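Local coordinates for protein LacI family transcription regulator (Bifidobacterium animalis subsp. lactis, PDB 4O5A) that probably regulates transcription as a LacI-family protein, binding DNA through a helix-turn-helix domain and sensing an effector with a periplasmic-binding-protein-like domain, at residues A[87-95]-A[301-309]; A[125-136]-A[148-159]. All blocks are in the same frame, centred on the assembly; numbering follows the deposited sequence. Where two conformers were deposited one is given.

Interactions 1 and 2 are neighbouring parts of the same lobe, their centres about 20 Å apart. Interaction 2 joins elements of a beta-alpha-beta unit within the parallel sheet, and interaction 1 joins two helices that lie on that sheet; along the chain, the unit falls between the two partners of interaction 1. They meet through aliphatic side chains: Leu95 CD1 packs 3.7 Å from Leu134 CD2, Ile88 CD1 lies 3.7 Å from Leu136 CD1, and Leu91 CD1 is 4.0 Å from Leu159 CD2. Helix 88-95 also faces the second subunit, where Met89 packs on Met89 of that chain. A glycerol, probably from the crystallisation liquor, sits about 3 Å from the side chain of Arg90.

Interaction 1 of 2, residues A[87-95]-A[301-309]. With SO4 (sulfate ion), chain E.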
loop_
_atom_site.group_PDB
_atom_site.type_symbol
_atom_site.label_atom_id
_atom_site.label_comp_id
_atom_site.label_asym_id
_atom_site.label_seq_id
_atom_site.Cartn_x
_atom_site.Cartn_y
_atom_site.Cartn_z
ATOM N N TYR A 87 0.689 2.237 4.590
ATOM C CA TYR A 87 0.350 3.022 5.763
ATOM C C TYR A 87 -0.596 4.167 5.429
ATOM O O TYR A 87 -1.655 4.330 6.047
ATOM C CB TYR A 87 1.615 3.594 6.400
ATOM C CG TYR A 87 1.320 4.672 7.421
ATOM C CD1 TYR A 87 0.861 4.342 8.683
ATOM C CD2 TYR A 87 1.494 6.019 7.120
ATOM C CE1 TYR A 87 0.581 5.317 9.620
ATOM C CE2 TYR A 87 1.215 7.004 8.056
ATOM C CZ TYR A 87 0.761 6.644 9.306
ATOM O OH TYR A 87 0.484 7.611 10.246
ATOM N N ILE A 88 -0.182 4.996 4.478
ATOM C CA ILE A 88 -0.951 6.177 4.118
ATOM C C ILE A 88 -2.347 5.792 3.646
ATOM O O ILE A 88 -3.312 6.488 3.969
ATOM C CB ILE A 88 -0.238 7.025 3.037
ATOM C CG1 ILE A 88 1.056 7.616 3.594
ATOM C CG2 ILE A 88 -1.127 8.165 2.565
ATOM C CD1 ILE A 88 0.829 8.684 4.653
HETATM N N MSE A 89 -2.466 4.684 2.907
HETATM C CA MSE A 89 -3.801 4.296 2.430
HETATM C C MSE A 89 -4.720 3.997 3.608
HETATM O O MSE A 89 -5.875 4.397 3.620
HETATM C CB MSE A 89 -3.754 3.094 1.478
HETATM C CG MSE A 89 -3.699 3.447 0.006
HETATM SE SE MSE A 89 -4.674 5.053 -0.527
HETATM C CE MSE A 89 -6.467 4.274 -0.570
ATOM N N ARG A 90 -4.200 3.312 4.614
ATOM C CA ARG A 90 -5.023 2.998 5.780
ATOM C C ARG A 90 -5.377 4.251 6.541
ATOM O O ARG A 90 -6.492 4.379 7.047
ATOM C CB ARG A 90 -4.308 2.033 6.716
ATOM C CG ARG A 90 -4.261 0.611 6.241
ATOM C CD ARG A 90 -3.438 -0.216 7.204
ATOM N NE ARG A 90 -2.671 -1.221 6.490
ATOM C CZ ARG A 90 -1.633 -1.883 6.991
ATOM N NH1 ARG A 90 -1.216 -1.652 8.226
ATOM N NH2 ARG A 90 -1.011 -2.778 6.244
ATOM N N LEU A 91 -4.429 5.179 6.644
ATOM C CA LEU A 91 -4.705 6.449 7.310
ATOM C C LEU A 91 -5.822 7.193 6.597
ATOM O O LEU A 91 -6.733 7.741 7.234
ATOM C CB LEU A 91 -3.448 7.322 7.346
ATOM C CG LEU A 91 -3.551 8.489 8.330
ATOM C CD1 LEU A 91 -3.478 7.957 9.761
ATOM C CD2 LEU A 91 -2.465 9.524 8.073
ATOM N N ILE A 92 -5.751 7.220 5.272
ATOM C CA ILE A 92 -6.754 7.933 4.491
ATOM C C ILE A 92 -8.143 7.295 4.631
ATOM O O ILE A 92 -9.152 8.016 4.680
ATOM C CB ILE A 92 -6.316 8.067 3.011
ATOM C CG1 ILE A 92 -5.176 9.084 2.920
ATOM C CG2 ILE A 92 -7.466 8.518 2.129
ATOM C CD1 ILE A 92 -4.594 9.219 1.533
ATOM N N SER A 93 -8.204 5.967 4.687
ATOM C CA SER A 93 -9.465 5.270 4.971
ATOM C C SER A 93 -10.058 5.662 6.333
ATOM O O SER A 93 -11.260 5.906 6.446
ATOM C CB SER A 93 -9.291 3.754 4.914
ATOM O OG SER A 93 -9.150 3.321 3.580
ATOM N N GLY A 94 -9.219 5.698 7.363
ATOM C CA GLY A 94 -9.665 6.113 8.682
ATOM C C GLY A 94 -10.113 7.564 8.693
ATOM O O GLY A 94 -11.168 7.897 9.259
ATOM N N LEU A 95 -9.316 8.446 8.093
ATOM C CA LEU A 95 -9.703 9.853 8.001
ATOM C C LEU A 95 -11.074 9.976 7.346
ATOM O O LEU A 95 -11.972 10.624 7.884
ATOM C CB LEU A 95 -8.690 10.652 7.161
ATOM C CG LEU A 95 -7.357 11.062 7.789
ATOM C CD1 LEU A 95 -6.347 11.380 6.689
ATOM C CD2 LEU A 95 -7.525 12.279 8.699
ATOM N N SER A 301 1.941 -3.981 15.636
ATOM C CA SER A 301 0.872 -3.501 14.777
ATOM C C SER A 301 0.317 -2.196 15.332
ATOM O O SER A 301 -0.090 -2.148 16.482
ATOM C CB SER A 301 -0.249 -4.543 14.729
ATOM O OG SER A 301 -1.368 -4.058 13.996
ATOM N N ARG A 302 0.317 -1.145 14.517
ATOM C CA ARG A 302 -0.310 0.123 14.905
ATOM C C ARG A 302 -1.727 0.137 14.363
ATOM O O ARG A 302 -1.994 -0.384 13.278
ATOM C CB ARG A 302 0.463 1.323 14.346
ATOM C CG ARG A 302 1.541 1.872 15.271
ATOM C CD ARG A 302 2.288 3.060 14.644
ATOM N NE ARG A 302 1.421 4.207 14.367
ATOM C CZ ARG A 302 1.263 4.749 13.163
ATOM N NH1 ARG A 302 1.919 4.252 12.123
ATOM N NH2 ARG A 302 0.452 5.788 12.999
ATOM N N ASN A 303 -2.643 0.725 15.118
ATOM C CA ASN A 303 -4.020 0.799 14.678
ATOM C C ASN A 303 -4.181 2.043 13.809
ATOM O O ASN A 303 -4.682 3.070 14.270
ATOM C CB ASN A 303 -4.961 0.852 15.882
ATOM C CG ASN A 303 -6.418 0.692 15.497
ATOM O OD1 ASN A 303 -6.790 0.813 14.320
ATOM N ND2 ASN A 303 -7.262 0.440 16.494
ATOM N N ILE A 304 -3.737 1.941 12.558
ATOM C CA ILE A 304 -3.705 3.086 11.654
ATOM C C ILE A 304 -5.092 3.570 11.261
ATOM O O ILE A 304 -5.312 4.771 11.114
ATOM C CB ILE A 304 -2.935 2.748 10.380
ATOM C CG1 ILE A 304 -1.541 2.238 10.746
ATOM C CG2 ILE A 304 -2.831 3.982 9.487
ATOM C CD1 ILE A 304 -0.857 1.483 9.606
ATOM N N LEU A 305 -6.020 2.637 11.061
ATOM C CA LEU A 305 -7.402 3.005 10.753
ATOM C C LEU A 305 -7.970 3.916 11.830
ATOM O O LEU A 305 -8.431 5.023 11.533
ATOM C CB LEU A 305 -8.288 1.768 10.614
ATOM C CG LEU A 305 -8.303 1.029 9.279
ATOM C CD1 LEU A 305 -9.113 -0.253 9.416
ATOM C CD2 LEU A 305 -8.907 1.933 8.213
ATOM N N GLU A 306 -7.921 3.469 13.081
ATOM C CA GLU A 306 -8.441 4.263 14.187
ATOM C C GLU A 306 -7.637 5.550 14.389
ATOM O O GLU A 306 -8.185 6.559 14.835
ATOM C CB GLU A 306 -8.485 3.424 15.468
ATOM C CG GLU A 306 -9.171 4.101 16.636
ATOM C CD GLU A 306 -10.557 4.620 16.291
ATOM O OE1 GLU A 306 -11.308 3.913 15.577
ATOM O OE2 GLU A 306 -10.894 5.740 16.742
ATOM N N SER A 307 -6.345 5.521 14.064
ATOM C CA SER A 307 -5.525 6.733 14.173
ATOM C C SER A 307 -6.046 7.786 13.204
ATOM O O SER A 307 -6.177 8.973 13.541
ATOM C CB SER A 307 -4.058 6.433 13.862
ATOM O OG SER A 307 -3.428 5.841 14.985
ATOM N N GLY A 308 -6.357 7.334 12.002
ATOM C CA GLY A 308 -6.863 8.216 10.968
ATOM C C GLY A 308 -8.184 8.794 11.393
ATOM O O GLY A 308 -8.436 9.977 11.206
ATOM N N ARG A 309 -9.038 7.954 11.963
ATOM C CA ARG A 309 -10.357 8.389 12.388
ATOM C C ARG A 309 -10.236 9.431 13.498
ATOM O O ARG A 309 -10.901 10.462 13.471
ATOM C CB ARG A 309 -11.165 7.177 12.845
ATOM C CG ARG A 309 -12.583 7.482 13.193
ATOM C CD ARG A 309 -13.371 6.191 13.384
ATOM N NE ARG A 309 -14.655 6.491 13.985
ATOM C CZ ARG A 309 -15.687 7.001 13.327
ATOM N NH1 ARG A 309 -15.590 7.266 12.031
ATOM N NH2 ARG A 309 -16.812 7.252 13.972
HETATM S S SO4 E . -15.661 6.628 17.627
HETATM O O1 SO4 E . -15.615 5.808 18.831
HETATM O O2 SO4 E . -15.848 8.029 17.995
HETATM O O3 SO4 E . -14.426 6.449 16.870
HETATM O O4 SO4 E . -16.788 6.200 16.809
#
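Gly94 and Gly308 meet where helices 88-95 and 304-309 cross at -47°, with their CA atoms 4.2 Å apart and the axes of the short segments approaching to 6.5 Å. Neither position has a side chain, and backbone lies on backbone: a CB on Gly94 would collide with Leu305 O, and one on Gly308 with Leu91 O. CA-H...O contacts line the crossing, among them Gly94 CA to Leu305 O at 3.3 Å and Leu95 CA to Gly308 O at 3.4 Å. Ile304 presses into the first turn of helix 88-95, CG2 against Leu91 N and Arg90 CB, while CD1 sits at the edge of the Tyr87 ring, 3.5 Å from its CD1. In this two-lobed fold the crossing ties the helix after the first strand of one lobe to the helix that follows strand 298-301 of the other lobe's sheet. Arg302 bends at chi3 (62°), bringing NH2 to Tyr87 OH in a weak 3.3 Å hydrogen bond; its NE forms a salt bridge with Glu329. Arg309 extends from CG to NE and meets, edge-on, a sulfate probably from the crystallisation liquor, NE bonding to O3 at 2.9 Å; its NH2 is salt-bridged to Glu101 and NH1 bonded to Ser97 OG. A leucine in its place would probably leave Glu101 without this countercharge and Ser97 OG without its guanidinium partner.

Interaction 2 of 2, residues A[125-136]-A[148-159]; sequences IATGNVDALLLL and MKNNPQMPCLAL
Ile125, in the last turn of its helix, lays CG2 3.4 Å from Asn151 OD1 and close to Gln153 NE2. Those two amides are locked together by a 3.0 Å bond from Gln153 NE2 to Asn151 OD1, made in the carbonyl plane on a lone pair. Beyond Gly128, where the backbone leaves the helix with positive phi, Val130 CG2 lies 3.9 Å from the methyl CE of selenomethionine Met154. The Met154 chain folds at chi2 (67°) and chi3, placing CE against Val130 O and SE against Ala132 CA. Asp131 O then rests against the ring of Pro155. From Leu133 onward the strands run parallel and in register: Leu133 N bonds to Pro155 O at 2.9 Å, Leu157 N to Leu133 O, Leu135 N to Leu157 O at 2.9 Å, and Leu159 N to Leu135 O. Leu133 CD1 reaches selenomethionine Met148 CE at 3.7 Å. Leu134 CD1 meets Leu159 CD1 at 3.8 Å, Leu135 CD1 packs on Met148 CG, the two side chains running in opposite senses, and Leu136 CD2 touches Leu159 CD2. In this classic beta-alpha-beta unit, helix 143-149 closes over the Leu133 and Leu135 face, helices 88-99 and 304-320 cover the face of Leu134 and Leu157, and strands 70-76 and 170-172 flank the pair.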
loop_
_atom_site.group_PDB
_atom_site.type_symbol
_atom_site.label_atom_id
_atom_site.label_comp_id
_atom_site.label_asym_id
_atom_site.label_seq_id
_atom_site.Cartn_x
_atom_site.Cartn_y
_atom_site.Cartn_z
ATOM N N ILE A 125 -2.964 28.412 3.046
ATOM C CA ILE A 125 -3.175 29.334 4.150
ATOM C C ILE A 125 -3.593 30.708 3.637
ATOM O O ILE A 125 -4.519 31.322 4.171
ATOM C CB ILE A 125 -1.904 29.464 5.009
ATOM C CG1 ILE A 125 -1.622 28.141 5.734
ATOM C CG2 ILE A 125 -2.042 30.595 6.010
ATOM C CD1 ILE A 125 -0.271 28.098 6.442
ATOM N N ALA A 126 -2.910 31.184 2.601
ATOM C CA ALA A 126 -3.163 32.524 2.063
ATOM C C ALA A 126 -4.543 32.639 1.425
ATOM O O ALA A 126 -5.153 33.704 1.437
ATOM C CB ALA A 126 -2.087 32.898 1.060
ATOM N N THR A 127 -5.030 31.538 0.865
ATOM C CA THR A 127 -6.306 31.543 0.164
ATOM C C THR A 127 -7.448 30.993 1.025
ATOM O O THR A 127 -8.615 31.113 0.656
ATOM C CB THR A 127 -6.220 30.749 -1.155
ATOM O OG1 THR A 127 -5.952 29.373 -0.870
ATOM C CG2 THR A 127 -5.111 31.302 -2.032
ATOM N N GLY A 128 -7.112 30.393 2.166
ATOM C CA GLY A 128 -8.114 29.766 3.012
ATOM C C GLY A 128 -8.824 28.629 2.296
ATOM O O GLY A 128 -10.027 28.412 2.471
ATOM N N ASN A 129 -8.067 27.883 1.497
ATOM C CA ASN A 129 -8.657 26.896 0.603
ATOM C C ASN A 129 -9.050 25.597 1.292
ATOM O O ASN A 129 -9.732 24.755 0.700
ATOM C CB ASN A 129 -7.719 26.604 -0.568
ATOM C CG ASN A 129 -8.441 25.980 -1.738
ATOM O OD1 ASN A 129 -9.500 26.458 -2.147
ATOM N ND2 ASN A 129 -7.890 24.894 -2.270
ATOM N N VAL A 130 -8.604 25.428 2.537
ATOM C CA VAL A 130 -9.002 24.275 3.356
ATOM C C VAL A 130 -9.303 24.761 4.770
ATOM O O VAL A 130 -8.961 25.896 5.122
ATOM C CB VAL A 130 -7.920 23.180 3.394
ATOM C CG1 VAL A 130 -7.669 22.606 2.002
ATOM C CG2 VAL A 130 -6.638 23.725 3.991
ATOM N N ASP A 131 -9.952 23.915 5.564
ATOM C CA ASP A 131 -10.383 24.303 6.903
ATOM C C ASP A 131 -9.354 23.936 7.974
ATOM O O ASP A 131 -9.364 24.503 9.071
ATOM C CB ASP A 131 -11.716 23.638 7.232
ATOM C CG ASP A 131 -12.877 24.238 6.460
ATOM O OD1 ASP A 131 -12.694 25.306 5.828
ATOM O OD2 ASP A 131 -13.979 23.641 6.498
ATOM N N ALA A 132 -8.481 22.998 7.632
ATOM C CA ALA A 132 -7.438 22.500 8.529
ATOM C C ALA A 132 -6.410 21.732 7.730
ATOM O O ALA A 132 -6.717 21.219 6.647
ATOM C CB ALA A 132 -8.038 21.609 9.622
ATOM N N LEU A 133 -5.197 21.641 8.274
ATOM C CA LEU A 133 -4.089 20.948 7.616
ATOM C C LEU A 133 -3.631 19.779 8.471
ATOM O O LEU A 133 -3.554 19.885 9.692
ATOM C CB LEU A 133 -2.901 21.894 7.454
ATOM C CG LEU A 133 -3.151 23.189 6.697
ATOM C CD1 LEU A 133 -1.915 24.051 6.716
ATOM C CD2 LEU A 133 -3.508 22.819 5.282
ATOM N N LEU A 134 -3.315 18.671 7.821
ATOM C CA LEU A 134 -2.799 17.503 8.506
ATOM C C LEU A 134 -1.302 17.439 8.217
ATOM O O LEU A 134 -0.896 17.465 7.051
ATOM C CB LEU A 134 -3.510 16.255 7.966
ATOM C CG LEU A 134 -3.068 14.900 8.503
ATOM C CD1 LEU A 134 -3.290 14.845 10.002
ATOM C CD2 LEU A 134 -3.834 13.790 7.807
ATOM N N LEU A 135 -0.480 17.381 9.268
ATOM C CA LEU A 135 0.976 17.317 9.110
ATOM C C LEU A 135 1.517 15.937 9.464
ATOM O O LEU A 135 1.392 15.486 10.608
ATOM C CB LEU A 135 1.657 18.352 10.003
ATOM C CG LEU A 135 1.166 19.791 9.886
ATOM C CD1 LEU A 135 1.886 20.693 10.886
ATOM C CD2 LEU A 135 1.352 20.302 8.466
ATOM N N LEU A 136 2.128 15.272 8.490
ATOM C CA LEU A 136 2.711 13.955 8.728
ATOM C C LEU A 136 4.229 14.002 8.624
ATOM O O LEU A 136 4.796 14.940 8.051
ATOM C CB LEU A 136 2.165 12.928 7.734
ATOM C CG LEU A 136 0.648 12.801 7.592
ATOM C CD1 LEU A 136 0.311 11.793 6.499
ATOM C CD2 LEU A 136 -0.025 12.419 8.910
HETATM N N MSE A 148 3.207 26.963 10.811
HETATM C CA MSE A 148 1.926 26.860 11.502
HETATM C C MSE A 148 1.843 27.832 12.672
HETATM O O MSE A 148 0.796 28.432 12.914
HETATM C CB MSE A 148 1.657 25.431 11.997
HETATM C CG MSE A 148 1.538 24.366 10.923
HETATM SE SE MSE A 148 0.711 24.959 9.265
HETATM C CE MSE A 148 -0.996 25.602 9.922
ATOM N N LYS A 149 2.944 27.985 13.400
ATOM C CA LYS A 149 2.942 28.840 14.580
ATOM C C LYS A 149 2.770 30.305 14.193
ATOM O O LYS A 149 2.163 31.084 14.930
ATOM C CB LYS A 149 4.212 28.626 15.410
ATOM C CG LYS A 149 4.301 27.232 16.022
ATOM C CD LYS A 149 4.720 27.274 17.487
ATOM C CE LYS A 149 6.225 27.150 17.663
ATOM N NZ LYS A 149 6.604 27.127 19.111
ATOM N N ASN A 150 3.296 30.670 13.026
ATOM C CA ASN A 150 3.143 32.022 12.502
ATOM C C ASN A 150 1.780 32.222 11.837
ATOM O O ASN A 150 1.430 33.331 11.439
ATOM C CB ASN A 150 4.279 32.354 11.525
ATOM C CG ASN A 150 5.655 32.261 12.171
ATOM O OD1 ASN A 150 5.781 32.161 13.393
ATOM N ND2 ASN A 150 6.696 32.301 11.346
ATOM N N ASN A 151 1.017 31.136 11.724
ATOM C CA ASN A 151 -0.335 31.180 11.168
ATOM C C ASN A 151 -1.351 30.429 12.035
ATOM O O ASN A 151 -1.849 29.379 11.634
ATOM C CB ASN A 151 -0.351 30.610 9.740
ATOM C CG ASN A 151 0.319 31.533 8.738
ATOM O OD1 ASN A 151 -0.292 32.483 8.242
ATOM N ND2 ASN A 151 1.583 31.261 8.438
ATOM N N PRO A 152 -1.672 30.965 13.230
ATOM C CA PRO A 152 -2.562 30.214 14.124
ATOM C C PRO A 152 -4.030 30.299 13.718
ATOM O O PRO A 152 -4.847 29.592 14.302
ATOM C CB PRO A 152 -2.340 30.881 15.482
ATOM C CG PRO A 152 -1.974 32.288 15.146
ATOM C CD PRO A 152 -1.220 32.232 13.833
ATOM N N GLN A 153 -4.359 31.138 12.738
ATOM C CA GLN A 153 -5.729 31.190 12.225
ATOM C C GLN A 153 -6.065 29.973 11.352
ATOM O O GLN A 153 -7.212 29.799 10.937
ATOM C CB GLN A 153 -5.980 32.484 11.444
ATOM C CG GLN A 153 -5.376 32.510 10.045
ATOM C CD GLN A 153 -3.868 32.688 10.053
ATOM O OE1 GLN A 153 -3.257 32.896 11.102
ATOM N NE2 GLN A 153 -3.260 32.611 8.874
HETATM N N MSE A 154 -5.064 29.144 11.062
HETATM C CA MSE A 154 -5.283 27.909 10.308
HETATM C C MSE A 154 -5.098 26.697 11.213
HETATM O O MSE A 154 -3.977 26.406 11.640
HETATM C CB MSE A 154 -4.334 27.816 9.103
HETATM C CG MSE A 154 -4.297 26.443 8.434
HETATM SE SE MSE A 154 -5.957 25.920 7.525
HETATM C CE MSE A 154 -5.708 26.991 5.905
ATOM N N PRO A 155 -6.202 25.994 11.520
ATOM C CA PRO A 155 -6.116 24.782 12.340
ATOM C C PRO A 155 -5.178 23.755 11.732
ATOM O O PRO A 155 -5.177 23.549 10.517
ATOM C CB PRO A 155 -7.550 24.247 12.321
ATOM C CG PRO A 155 -8.394 25.499 12.190
ATOM C CD PRO A 155 -7.600 26.381 11.249
ATOM N N CYS A 156 -4.371 23.116 12.571
ATOM C CA CYS A 156 -3.580 21.988 12.106
ATOM C C CYS A 156 -3.429 20.938 13.191
ATOM O O CYS A 156 -3.638 21.212 14.381
ATOM C CB CYS A 156 -2.201 22.439 11.620
ATOM S SG CYS A 156 -1.164 23.089 12.936
ATOM N N LEU A 157 -3.056 19.742 12.759
ATOM C CA LEU A 157 -2.806 18.627 13.653
ATOM C C LEU A 157 -1.611 17.855 13.128
ATOM O O LEU A 157 -1.531 17.551 11.931
ATOM C CB LEU A 157 -4.017 17.701 13.700
ATOM C CG LEU A 157 -3.855 16.432 14.531
ATOM C CD1 LEU A 157 -3.988 16.750 16.007
ATOM C CD2 LEU A 157 -4.875 15.391 14.104
ATOM N N ALA A 158 -0.680 17.547 14.023
ATOM C CA ALA A 158 0.484 16.757 13.648
ATOM C C ALA A 158 0.365 15.327 14.168
ATOM O O ALA A 158 -0.137 15.094 15.269
ATOM C CB ALA A 158 1.750 17.413 14.163
ATOM N N LEU A 159 0.823 14.367 13.368
ATOM C CA LEU A 159 0.926 12.990 13.841
ATOM C C LEU A 159 2.396 12.681 14.075
ATOM O O LEU A 159 3.139 12.383 13.134
ATOM C CB LEU A 159 0.320 12.007 12.834
ATOM C CG LEU A 159 -1.173 11.690 12.986
ATOM C CD1 LEU A 159 -2.031 12.955 13.012
ATOM C CD2 LEU A 159 -1.637 10.749 11.881
#